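Local atomic coordinates of protein FkbI (Streptomyces hygroscopicus, PDB entry 1R2J), a protein that probably acts as an FAD-dependent acyl-ACP dehydrogenase in making the methoxymalonyl extender unit of the FK520 polyketide immunosuppressant. Residues A16-W19 and D20-E24; L30-L33 and G34-L38; V332-R335 and A336-A340. All coordinates share one frame; numbering follows the deposited sequence.

Contact 1: A16-W19 and D20-E24; sequences AAEW and DTSGE
Trp19 O meets the chain that closes helix 16-22: Glu24 N donates to it at 3.1 Å, lying in the plane of that carbonyl, and Gly23 N adds a weak bond to the same oxygen. Gly23 is the first residue to leave helical angles, and its positive phi (77°) brings Glu24 back over the last turn, where Glu24 O comes within 3.5 Å of Trp19 CB. On the buried side Asp20 N bonds to Ala16 O, and Asp20 CB rests 3.3 Å from that oxygen. The Asp20 carboxylate then leads away from the turn, its OD2 making salt bridges to Arg338 and Arg187. The indole of Trp19 likewise leaves the turn, to pack on Leu25 and Pro26.

The exposed side is looser and polar. With chi1 at 49°, Thr21 OG1 is folded back over the helix, 3.0 Å from Ala17 O and somewhat farther from Glu18 O. Ser22 repeats this one residue later: its OG lies 3.0 Å from Glu18 O, with Trp19 O the alternative for its single proton. Glu18, bent at chi2, lays OE2 3.1 Å from Ser22 CB without bonding to OG. The two hydroxyls thus give extra donors to carbonyls at the end of a helix, while the buried charge of Asp20, met by two arginines, is probably kept ionised.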
# COMPACT_ATOMS: atom_id res chain seq x y z
N ALA A 16 6.58 -15.25 -7.58
CA ALA A 16 5.94 -14.72 -6.38
C ALA A 16 6.06 -15.68 -5.20
O ALA A 16 6.39 -15.28 -4.09
CB ALA A 16 4.47 -14.41 -6.67
N ALA A 17 5.80 -16.96 -5.45
CA ALA A 17 5.89 -17.97 -4.40
C ALA A 17 7.26 -17.97 -3.70
O ALA A 17 7.34 -17.91 -2.47
CB ALA A 17 5.61 -19.36 -4.99
N GLU A 18 8.33 -18.02 -4.48
CA GLU A 18 9.69 -18.01 -3.93
C GLU A 18 10.03 -16.70 -3.23
O GLU A 18 10.70 -16.70 -2.20
CB GLU A 18 10.70 -18.29 -5.04
CG GLU A 18 12.08 -18.68 -4.54
CD GLU A 18 12.90 -17.50 -4.03
OE1 GLU A 18 13.03 -16.50 -4.77
OE2 GLU A 18 13.42 -17.58 -2.90
N TRP A 19 9.59 -15.58 -3.81
CA TRP A 19 9.87 -14.29 -3.18
C TRP A 19 9.19 -14.25 -1.83
O TRP A 19 9.75 -13.75 -0.85
CB TRP A 19 9.35 -13.14 -4.05
CG TRP A 19 10.10 -12.95 -5.33
CD1 TRP A 19 11.34 -13.45 -5.64
CD2 TRP A 19 9.69 -12.17 -6.46
NE1 TRP A 19 11.72 -13.02 -6.89
CE2 TRP A 19 10.73 -12.24 -7.41
CE3 TRP A 19 8.55 -11.42 -6.76
CZ2 TRP A 19 10.66 -11.58 -8.65
CZ3 TRP A 19 8.48 -10.76 -7.98
CH2 TRP A 19 9.53 -10.84 -8.91
N ASP A 20 7.98 -14.80 -1.77
CA ASP A 20 7.19 -14.83 -0.55
C ASP A 20 7.78 -15.73 0.53
O ASP A 20 7.80 -15.36 1.71
CB ASP A 20 5.76 -15.28 -0.86
CG ASP A 20 4.80 -15.02 0.28
OD1 ASP A 20 4.58 -13.83 0.61
OD2 ASP A 20 4.27 -15.99 0.85
N THR A 21 8.26 -16.91 0.14
CA THR A 21 8.84 -17.84 1.10
C THR A 21 10.23 -17.41 1.56
O THR A 21 10.65 -17.73 2.68
CB THR A 21 8.90 -19.27 0.54
OG1 THR A 21 9.48 -19.25 -0.77
CG2 THR A 21 7.50 -19.88 0.47
N SER A 22 10.95 -16.70 0.70
CA SER A 22 12.29 -16.23 1.05
C SER A 22 12.17 -14.91 1.80
O SER A 22 13.10 -14.49 2.49
CB SER A 22 13.13 -16.03 -0.21
OG SER A 22 12.73 -14.86 -0.90
N GLY A 23 11.02 -14.25 1.66
CA GLY A 23 10.79 -12.99 2.34
C GLY A 23 11.47 -11.77 1.75
O GLY A 23 11.73 -10.81 2.47
N GLU A 24 11.75 -11.79 0.45
CA GLU A 24 12.40 -10.65 -0.16
C GLU A 24 12.16 -10.51 -1.66
O GLU A 24 12.01 -11.50 -2.38
CB GLU A 24 13.91 -10.70 0.11
CG GLU A 24 14.56 -9.33 0.15
CD GLU A 24 16.04 -9.37 0.50
OE1 GLU A 24 16.60 -8.30 0.82
OE2 GLU A 24 16.63 -10.47 0.46

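Contact 2: L30-L33 and G34-L38; sequences LVRL and GADGL
Arg32 and Asp36, one turn apart near the end of helix 27-35, are joined by a salt bridge in which Arg32 NH1 donates to Asp36 OD2 at 2.9 Å. The bond is nearly straight (163°). It leaves the guanidinium in its own plane and meets OD2 on the syn side, but 23° out of the carboxylate plane, and the two flat groups stand almost perpendicular. With chi1 at -158° and bends at chi2 and chi3, Arg32 lays CD 3.3 Å from Asp36 OD2. Asp36 directs its carboxylate back over the turn, and OD2 comes to 3.0 Å from Arg32 O, an acceptor facing an acceptor.

Behind this pair the backbone changes course. Asp36 N makes weak bonds to both Arg32 O and Leu33 O, and Leu38 N returns to Leu33 O at 3.0 Å, also weakly. Gly37 takes positive phi and its N bonds to Gly34 O. This is a Schellman motif, and it carries the apolar contact that often accompanies one: Leu33 CG and Leu38 CD1 lie 4.4 Å apart, on the two residues that bracket the turn.

Farther out, helix 5-12 packs against this end, with Leu11 on Leu33 and Leu7 on both Leu38 and the Arg32 side chain. Helix 69-88 adds Leu71, which touches Leu33 and Leu30. The chemistry is divided accordingly: leucines seal the helix end into the N-terminal helical domain, backbone N-H groups of the turn supply the end carbonyls Leu33 O and Gly34 O, and the arginine probably offsets the charge that the carboxylate brings next to Arg32 O.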
# COMPACT_ATOMS: atom_id res chain seq x y z
N LEU A 30 12.79 -3.51 -8.40
CA LEU A 30 12.16 -2.31 -7.88
C LEU A 30 12.73 -1.04 -8.50
O LEU A 30 11.98 -0.15 -8.90
CB LEU A 30 12.28 -2.28 -6.35
CG LEU A 30 11.70 -3.52 -5.64
CD1 LEU A 30 11.80 -3.36 -4.12
CD2 LEU A 30 10.24 -3.69 -6.04
N VAL A 31 14.06 -0.96 -8.58
CA VAL A 31 14.70 0.21 -9.18
C VAL A 31 14.29 0.33 -10.65
O VAL A 31 14.05 1.43 -11.15
CB VAL A 31 16.25 0.12 -9.07
CG1 VAL A 31 16.73 -1.21 -9.59
CG2 VAL A 31 16.90 1.25 -9.85
N ARG A 32 14.20 -0.81 -11.32
CA ARG A 32 13.81 -0.88 -12.72
C ARG A 32 12.40 -0.32 -12.91
O ARG A 32 12.16 0.51 -13.79
CB ARG A 32 13.87 -2.34 -13.19
CG ARG A 32 14.01 -2.55 -14.69
CD ARG A 32 12.69 -2.58 -15.42
NE ARG A 32 12.69 -3.63 -16.44
CZ ARG A 32 11.92 -3.63 -17.52
NH1 ARG A 32 11.08 -2.63 -17.75
NH2 ARG A 32 12.00 -4.64 -18.39
N LEU A 33 11.47 -0.78 -12.09
CA LEU A 33 10.08 -0.31 -12.15
C LEU A 33 10.00 1.15 -11.71
O LEU A 33 9.22 1.93 -12.26
CB LEU A 33 9.20 -1.17 -11.24
CG LEU A 33 8.69 -2.53 -11.72
CD1 LEU A 33 9.77 -3.29 -12.44
CD2 LEU A 33 8.20 -3.32 -10.51
N GLY A 34 10.79 1.52 -10.71
CA GLY A 34 10.78 2.89 -10.23
C GLY A 34 11.23 3.85 -11.32
O GLY A 34 10.62 4.89 -11.56
N ALA A 35 12.32 3.47 -12.00
CA ALA A 35 12.88 4.27 -13.08
C ALA A 35 11.92 4.32 -14.27
O ALA A 35 11.97 5.27 -15.06
CB ALA A 35 14.23 3.70 -13.51
N ASP A 36 11.06 3.32 -14.41
CA ASP A 36 10.09 3.32 -15.51
C ASP A 36 8.87 4.17 -15.15
O ASP A 36 7.98 4.34 -15.98
CB ASP A 36 9.59 1.90 -15.83
CG ASP A 36 10.66 1.03 -16.47
OD1 ASP A 36 11.54 1.56 -17.18
OD2 ASP A 36 10.60 -0.21 -16.28
N GLY A 37 8.84 4.69 -13.93
CA GLY A 37 7.71 5.51 -13.51
C GLY A 37 6.54 4.68 -12.97
O GLY A 37 5.52 5.23 -12.54
N LEU A 38 6.68 3.36 -13.01
CA LEU A 38 5.63 2.49 -12.50
C LEU A 38 5.80 2.57 -10.99
O LEU A 38 6.82 3.05 -10.52
CB LEU A 38 5.83 1.07 -13.02
CG LEU A 38 5.99 0.97 -14.54
CD1 LEU A 38 6.50 -0.42 -14.91
CD2 LEU A 38 4.66 1.27 -15.24

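Contact 3: V332-R335 and A336-A340; sequences VVER and AYRDA
Arg338 reaches back one turn to Glu334, and most of its chain has a neighbour. Arg338 CB lies near Arg335 O, whose placement is doubtful. The chain then runs extended to CD, 3.8 Å from Glu334 OE1, and a bend at chi3 (-68°) turns the guanidinium back along the helix. NE donates to Glu334 OE1 at 2.8 Å in an almost linear bond (176°), a salt bridge; the oxygen is met on its anti side, 26° out of the carboxylate plane, and the two flat groups are nearly coplanar. Such an i to i+4 ion pair suits helix 332-345, which packs against helices 219-248 and 297-322 in the C-terminal helical domain of the acyl-CoA dehydrogenase fold. Beyond CZ, NH2 passes 3.6 Å from Arg335 CG and makes a second salt bridge with Asp20, while NH1 donates to Ser184 O. Arg335 goes another way: Val332 CA lies 3.5 Å above one face of its guanidinium, offset toward the rim, and NE bonds to Gly330 O. Its NH1 donates to water 1 at 2.7 Å, and that water donates to Asp339 OD2, whose partner oxygen OD1 accepts from Cys186 N.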
# COMPACT_ATOMS: atom_id res chain seq x y z
N VAL A 332 -0.99 -18.66 -4.79
CA VAL A 332 -1.69 -17.38 -4.94
C VAL A 332 -2.82 -17.32 -3.91
O VAL A 332 -3.02 -16.30 -3.26
CB VAL A 332 -2.33 -17.20 -6.35
CG1 VAL A 332 -1.27 -16.89 -7.36
CG2 VAL A 332 -3.09 -18.47 -6.76
N VAL A 333 -3.57 -18.40 -3.77
CA VAL A 333 -4.67 -18.42 -2.82
C VAL A 333 -4.13 -18.46 -1.39
O VAL A 333 -4.69 -17.82 -0.50
CB VAL A 333 -5.61 -19.61 -3.08
CG1 VAL A 333 -6.66 -19.71 -1.99
CG2 VAL A 333 -6.32 -19.40 -4.42
N GLU A 334 -3.03 -19.17 -1.20
CA GLU A 334 -2.37 -19.27 0.11
C GLU A 334 -1.97 -17.87 0.59
O GLU A 334 -2.24 -17.49 1.72
CB GLU A 334 -1.12 -20.14 -0.01
CG GLU A 334 0.01 -19.73 0.95
CD GLU A 334 -0.36 -20.06 2.37
OE1 GLU A 334 0.19 -19.45 3.31
OE2 GLU A 334 -1.21 -20.95 2.53
N ARG A 335 -1.29 -17.14 -0.29
CA ARG A 335 -0.82 -15.79 -0.01
C ARG A 335 -1.97 -14.79 0.10
O ARG A 335 -1.93 -13.88 0.93
CB ARG A 335 0.16 -15.34 -1.10
CG ARG A 335 1.46 -16.13 -1.12
CD ARG A 335 2.44 -15.59 -2.14
NE ARG A 335 2.12 -15.98 -3.51
CZ ARG A 335 1.50 -15.21 -4.40
NH1 ARG A 335 1.10 -14.00 -4.08
NH2 ARG A 335 1.30 -15.67 -5.63
N ALA A 336 -2.99 -14.94 -0.74
CA ALA A 336 -4.14 -14.03 -0.71
C ALA A 336 -4.79 -14.09 0.67
O ALA A 336 -5.17 -13.07 1.23
CB ALA A 336 -5.16 -14.43 -1.78
N TYR A 337 -4.91 -15.30 1.20
CA TYR A 337 -5.53 -15.51 2.50
C TYR A 337 -4.81 -14.70 3.59
O TYR A 337 -5.45 -13.95 4.35
CB TYR A 337 -5.53 -17.01 2.83
CG TYR A 337 -6.28 -17.38 4.08
CD1 TYR A 337 -7.64 -17.09 4.23
CD2 TYR A 337 -5.63 -18.04 5.13
CE1 TYR A 337 -8.34 -17.46 5.38
CE2 TYR A 337 -6.32 -18.40 6.28
CZ TYR A 337 -7.67 -18.11 6.41
OH TYR A 337 -8.34 -18.46 7.55
N ARG A 338 -3.49 -14.83 3.66
CA ARG A 338 -2.69 -14.10 4.65
C ARG A 338 -2.58 -12.61 4.34
O ARG A 338 -2.62 -11.77 5.24
CB ARG A 338 -1.27 -14.67 4.74
CG ARG A 338 -1.16 -16.00 5.51
CD ARG A 338 0.30 -16.49 5.61
NE ARG A 338 0.85 -16.89 4.32
CZ ARG A 338 1.68 -16.15 3.58
NH1 ARG A 338 2.10 -14.96 4.01
NH2 ARG A 338 2.09 -16.60 2.39
N ASP A 339 -2.43 -12.27 3.06
CA ASP A 339 -2.28 -10.88 2.65
C ASP A 339 -3.55 -10.06 2.87
O ASP A 339 -3.47 -8.95 3.36
CB ASP A 339 -1.87 -10.77 1.17
CG ASP A 339 -0.50 -11.40 0.89
OD1 ASP A 339 0.26 -11.65 1.84
OD2 ASP A 339 -0.20 -11.63 -0.30
N ALA A 340 -4.70 -10.63 2.51
CA ALA A 340 -5.98 -9.94 2.65
C ALA A 340 -6.31 -9.65 4.11
O ALA A 340 -6.89 -8.61 4.44
CB ALA A 340 -7.10 -10.77 2.00
O HOH W 1 1.51 -11.88 -2.45

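In the fold
From the N terminus the contacts come in series, none nested or crossed, each spanning neighbouring turns. Contact 1 ends helix 16-22, and after a short loop contact 2 ends helix 27-35; their nearest atoms stay about 8 Å apart. Contact 3 comes some three hundred residues later, within helix 332-345 of the C-terminal helical domain, and it returns to contact 1. Beside the salt bridge that already links the two, Asp20 CG packs 3.4 Å from Arg335 CD and Ala16 CB lies 3.6 Å from Arg335 NH2. Contacts 1 and 3 thereby tie N- and C-terminal regions together, where the side chains of Asp20 and Asp339 lie about 10 and 8 Å from bound FAD, whereas contact 2 belongs to the N-terminal helical packing.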